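Local coordinates for protein pelota homolog (Archaeoglobus fulgidus, PDB 3OBY), which probably recognises stalled ribosomes, cleaves the mRNA held in them and helps to release non-functional ribosomes, at residues M1-D10 with I15-L28. Numbering follows the deposited sequence.
Sequences MQIVEENLRD and IKLIPETLDDLWHL
The chain terminus, M1 N, forms salt bridges to E20 OE1 (2.5 Å) and to D24 OD1 (2.7 Å). E20 offers the anti lone pair of OE1. D24 OD1 is met on its syn side, 26° out of the carboxylate plane, while its anti lone pair takes E20 N. These two bonds to OD1 probably hold the carboxylate between terminus and turn. Two acids beside the amine probably favour its charged form. The M1 side chain passes D24 in the opposite direction. Its CG is anti to the backbone N (chi1 -173°) and the chain bends at chi2 and chi3. This puts M1 SD beside P19 CA and M1 CE against L28 CG (3.8 Å). Strands 2-6 and 14-18 form an antiparallel hairpin in the N-terminal domain, which has the RNA-binding Sm fold; strand 2-6 is outermost in the sheet. A classic beta bulge sets V4 and E5 against K16. K16 O accepts from E5 N (3.2 Å) and weakly from V4 N. K16 N gives E5 O a nearly straight bond (174°). The K16 side chain lies alongside E5, K16 CG against V4 CB (3.8 Å). K16 NZ stays near the E5 carboxylate but beyond a salt bridge. Q2 crosses E20 at about a right angle, and Q2 NE2 reaches E20 OE2 (3.0 Å) from above the carboxylate plane. R128 also pairs with OE2. With an alanine at E20, the Q2 side-chain amide and R128 would probably lose their shared acceptor, and the terminus one of its two acids. At the other end of the hairpin, L8 CD1 packs on I15 CG1.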
# COMPACT_ATOMS: atom_id res chain seq x y z
N MET A 1 -3.30 -3.40 -1.87
CA MET A 1 -4.41 -3.89 -2.71
C MET A 1 -5.67 -4.05 -1.87
O MET A 1 -5.70 -4.83 -0.92
CB MET A 1 -4.05 -5.25 -3.34
CG MET A 1 -5.07 -5.76 -4.36
SD MET A 1 -5.18 -4.68 -5.81
CE MET A 1 -3.84 -5.33 -6.80
N GLN A 2 -6.70 -3.30 -2.21
CA GLN A 2 -7.97 -3.39 -1.50
C GLN A 2 -8.98 -4.11 -2.38
O GLN A 2 -9.10 -3.82 -3.58
CB GLN A 2 -8.51 -2.00 -1.17
CG GLN A 2 -7.82 -1.28 -0.03
CD GLN A 2 -8.48 0.05 0.28
OE1 GLN A 2 -9.69 0.12 0.52
NE2 GLN A 2 -7.69 1.13 0.26
N ILE A 3 -9.70 -5.05 -1.79
CA ILE A 3 -10.72 -5.76 -2.53
C ILE A 3 -12.04 -5.22 -2.01
O ILE A 3 -12.49 -5.58 -0.93
CB ILE A 3 -10.64 -7.27 -2.30
CG1 ILE A 3 -9.22 -7.76 -2.60
CG2 ILE A 3 -11.66 -7.98 -3.19
CD1 ILE A 3 -8.73 -7.46 -4.00
N VAL A 4 -12.64 -4.32 -2.78
CA VAL A 4 -13.90 -3.70 -2.41
C VAL A 4 -15.04 -4.70 -2.38
O VAL A 4 -15.85 -4.70 -1.46
CB VAL A 4 -14.27 -2.58 -3.38
CG1 VAL A 4 -15.58 -1.95 -2.95
CG2 VAL A 4 -13.16 -1.54 -3.44
N GLU A 5 -15.10 -5.55 -3.40
CA GLU A 5 -16.14 -6.56 -3.47
C GLU A 5 -15.95 -7.52 -4.64
O GLU A 5 -15.25 -7.22 -5.61
CB GLU A 5 -17.51 -5.89 -3.58
CG GLU A 5 -17.74 -5.15 -4.88
CD GLU A 5 -19.14 -4.57 -4.99
OE1 GLU A 5 -19.49 -3.71 -4.16
OE2 GLU A 5 -19.87 -4.99 -5.91
N GLU A 6 -16.59 -8.68 -4.53
CA GLU A 6 -16.54 -9.71 -5.56
C GLU A 6 -17.83 -10.51 -5.55
O GLU A 6 -18.47 -10.65 -4.51
CB GLU A 6 -15.35 -10.65 -5.30
CG GLU A 6 -15.37 -11.29 -3.92
CD GLU A 6 -16.13 -12.60 -3.88
OE1 GLU A 6 -16.42 -13.07 -2.76
OE2 GLU A 6 -16.43 -13.17 -4.95
N ASN A 7 -18.21 -11.03 -6.71
CA ASN A 7 -19.42 -11.83 -6.83
C ASN A 7 -19.12 -13.04 -7.71
O ASN A 7 -19.95 -13.46 -8.52
CB ASN A 7 -20.55 -11.02 -7.46
CG ASN A 7 -20.21 -10.53 -8.85
OD1 ASN A 7 -19.36 -11.10 -9.54
ND2 ASN A 7 -20.89 -9.48 -9.29
N LEU A 8 -17.93 -13.60 -7.56
CA LEU A 8 -17.53 -14.75 -8.34
C LEU A 8 -18.43 -15.94 -8.12
O LEU A 8 -18.79 -16.28 -7.00
CB LEU A 8 -16.09 -15.15 -8.02
CG LEU A 8 -14.98 -14.47 -8.83
CD1 LEU A 8 -15.20 -12.97 -8.86
CD2 LEU A 8 -13.63 -14.81 -8.21
N ARG A 9 -18.81 -16.57 -9.23
CA ARG A 9 -19.65 -17.75 -9.23
C ARG A 9 -18.94 -18.68 -10.20
O ARG A 9 -18.75 -18.34 -11.36
CB ARG A 9 -21.05 -17.41 -9.73
CG ARG A 9 -21.92 -18.62 -10.02
CD ARG A 9 -23.34 -18.41 -9.52
NE ARG A 9 -23.37 -18.36 -8.06
CZ ARG A 9 -24.48 -18.27 -7.34
NH1 ARG A 9 -25.66 -18.23 -7.94
NH2 ARG A 9 -24.41 -18.24 -6.01
N ASP A 10 -18.52 -19.85 -9.71
CA ASP A 10 -17.79 -20.79 -10.54
C ASP A 10 -16.57 -20.08 -11.13
O ASP A 10 -16.31 -20.14 -12.34
CB ASP A 10 -18.69 -21.35 -11.65
CG ASP A 10 -19.82 -22.23 -11.11
OD1 ASP A 10 -19.53 -23.14 -10.30
OD2 ASP A 10 -20.99 -22.02 -11.48
N ILE A 15 -14.69 -8.53 -9.82
CA ILE A 15 -13.92 -8.22 -8.63
C ILE A 15 -13.61 -6.73 -8.72
O ILE A 15 -13.02 -6.27 -9.69
CB ILE A 15 -12.60 -9.01 -8.57
CG1 ILE A 15 -12.88 -10.51 -8.57
CG2 ILE A 15 -11.86 -8.64 -7.29
CD1 ILE A 15 -11.65 -11.38 -8.40
N LYS A 16 -14.05 -5.99 -7.72
CA LYS A 16 -13.83 -4.56 -7.67
C LYS A 16 -12.73 -4.32 -6.66
O LYS A 16 -12.88 -4.66 -5.48
CB LYS A 16 -15.12 -3.85 -7.24
CG LYS A 16 -15.00 -2.34 -7.14
CD LYS A 16 -16.32 -1.69 -6.75
CE LYS A 16 -17.41 -2.00 -7.77
NZ LYS A 16 -18.72 -1.36 -7.44
N LEU A 17 -11.62 -3.75 -7.11
CA LEU A 17 -10.46 -3.52 -6.25
C LEU A 17 -9.73 -2.20 -6.46
O LEU A 17 -10.02 -1.45 -7.38
CB LEU A 17 -9.49 -4.68 -6.42
CG LEU A 17 -9.38 -5.19 -7.86
CD1 LEU A 17 -8.71 -4.13 -8.73
CD2 LEU A 17 -8.60 -6.48 -7.89
N ILE A 18 -8.77 -1.93 -5.58
CA ILE A 18 -7.97 -0.71 -5.65
C ILE A 18 -6.49 -1.01 -5.41
O ILE A 18 -6.11 -1.52 -4.36
CB ILE A 18 -8.40 0.30 -4.58
CG1 ILE A 18 -9.89 0.59 -4.69
CG2 ILE A 18 -7.60 1.58 -4.74
CD1 ILE A 18 -10.38 1.54 -3.62
N PRO A 19 -5.63 -0.69 -6.40
CA PRO A 19 -4.19 -0.94 -6.21
C PRO A 19 -3.65 0.19 -5.34
O PRO A 19 -3.96 1.36 -5.57
CB PRO A 19 -3.66 -0.92 -7.64
CG PRO A 19 -4.53 0.09 -8.30
CD PRO A 19 -5.92 -0.20 -7.76
N GLU A 20 -2.86 -0.16 -4.33
CA GLU A 20 -2.31 0.83 -3.40
C GLU A 20 -0.79 1.01 -3.54
O GLU A 20 -0.20 1.88 -2.91
CB GLU A 20 -2.63 0.41 -1.97
CG GLU A 20 -4.11 0.16 -1.69
CD GLU A 20 -4.36 -0.49 -0.33
OE1 GLU A 20 -4.08 -1.69 -0.18
OE2 GLU A 20 -4.85 0.21 0.58
N THR A 21 -0.17 0.17 -4.36
CA THR A 21 1.26 0.22 -4.55
C THR A 21 1.64 -0.07 -5.99
O THR A 21 0.84 -0.61 -6.76
CB THR A 21 1.98 -0.80 -3.65
OG1 THR A 21 1.63 -2.13 -4.05
CG2 THR A 21 1.58 -0.60 -2.21
N LEU A 22 2.88 0.27 -6.35
CA LEU A 22 3.35 0.01 -7.70
C LEU A 22 3.38 -1.51 -7.92
O LEU A 22 3.24 -1.97 -9.06
CB LEU A 22 4.72 0.65 -7.90
CG LEU A 22 4.71 2.18 -7.75
CD1 LEU A 22 6.08 2.74 -8.07
CD2 LEU A 22 3.67 2.80 -8.66
N ASP A 23 3.53 -2.27 -6.84
CA ASP A 23 3.53 -3.74 -6.91
C ASP A 23 2.16 -4.15 -7.45
O ASP A 23 2.05 -4.94 -8.40
CB ASP A 23 3.68 -4.36 -5.51
CG ASP A 23 5.05 -4.14 -4.89
OD1 ASP A 23 5.84 -3.35 -5.43
OD2 ASP A 23 5.33 -4.76 -3.84
N ASP A 24 1.13 -3.61 -6.81
CA ASP A 24 -0.25 -3.89 -7.17
C ASP A 24 -0.49 -3.54 -8.63
O ASP A 24 -0.97 -4.36 -9.41
CB ASP A 24 -1.20 -3.08 -6.29
CG ASP A 24 -1.27 -3.56 -4.85
OD1 ASP A 24 -1.79 -2.80 -4.00
OD2 ASP A 24 -0.84 -4.70 -4.56
N LEU A 25 -0.15 -2.30 -8.98
CA LEU A 25 -0.33 -1.82 -10.34
C LEU A 25 0.37 -2.73 -11.34
O LEU A 25 -0.16 -3.04 -12.41
CB LEU A 25 0.20 -0.40 -10.46
CG LEU A 25 -0.37 0.40 -11.64
CD1 LEU A 25 -1.88 0.47 -11.49
CD2 LEU A 25 0.23 1.79 -11.68
N TRP A 26 1.57 -3.18 -10.99
CA TRP A 26 2.34 -4.06 -11.85
C TRP A 26 1.62 -5.42 -12.01
O TRP A 26 1.58 -5.98 -13.11
CB TRP A 26 3.75 -4.27 -11.28
CG TRP A 26 4.62 -5.08 -12.18
CD1 TRP A 26 5.33 -4.62 -13.24
CD2 TRP A 26 4.82 -6.49 -12.13
NE1 TRP A 26 5.97 -5.67 -13.87
CE2 TRP A 26 5.67 -6.83 -13.21
CE3 TRP A 26 4.35 -7.51 -11.29
CZ2 TRP A 26 6.07 -8.14 -13.47
CZ3 TRP A 26 4.75 -8.82 -11.55
CH2 TRP A 26 5.60 -9.12 -12.63
N HIS A 27 1.06 -5.94 -10.92
CA HIS A 27 0.37 -7.23 -11.02
C HIS A 27 -0.92 -7.15 -11.82
O HIS A 27 -1.21 -8.03 -12.62
CB HIS A 27 0.08 -7.80 -9.62
CG HIS A 27 1.31 -8.28 -8.90
ND1 HIS A 27 2.18 -9.21 -9.44
CD2 HIS A 27 1.80 -7.97 -7.68
CE1 HIS A 27 3.15 -9.45 -8.59
NE2 HIS A 27 2.95 -8.71 -7.51
N LEU A 28 -1.68 -6.08 -11.61
CA LEU A 28 -2.94 -5.87 -12.32
C LEU A 28 -2.73 -5.87 -13.83
O LEU A 28 -3.59 -6.35 -14.58
CB LEU A 28 -3.58 -4.55 -11.89
CG LEU A 28 -4.15 -4.44 -10.47
CD1 LEU A 28 -4.44 -2.99 -10.15
CD2 LEU A 28 -5.41 -5.29 -10.35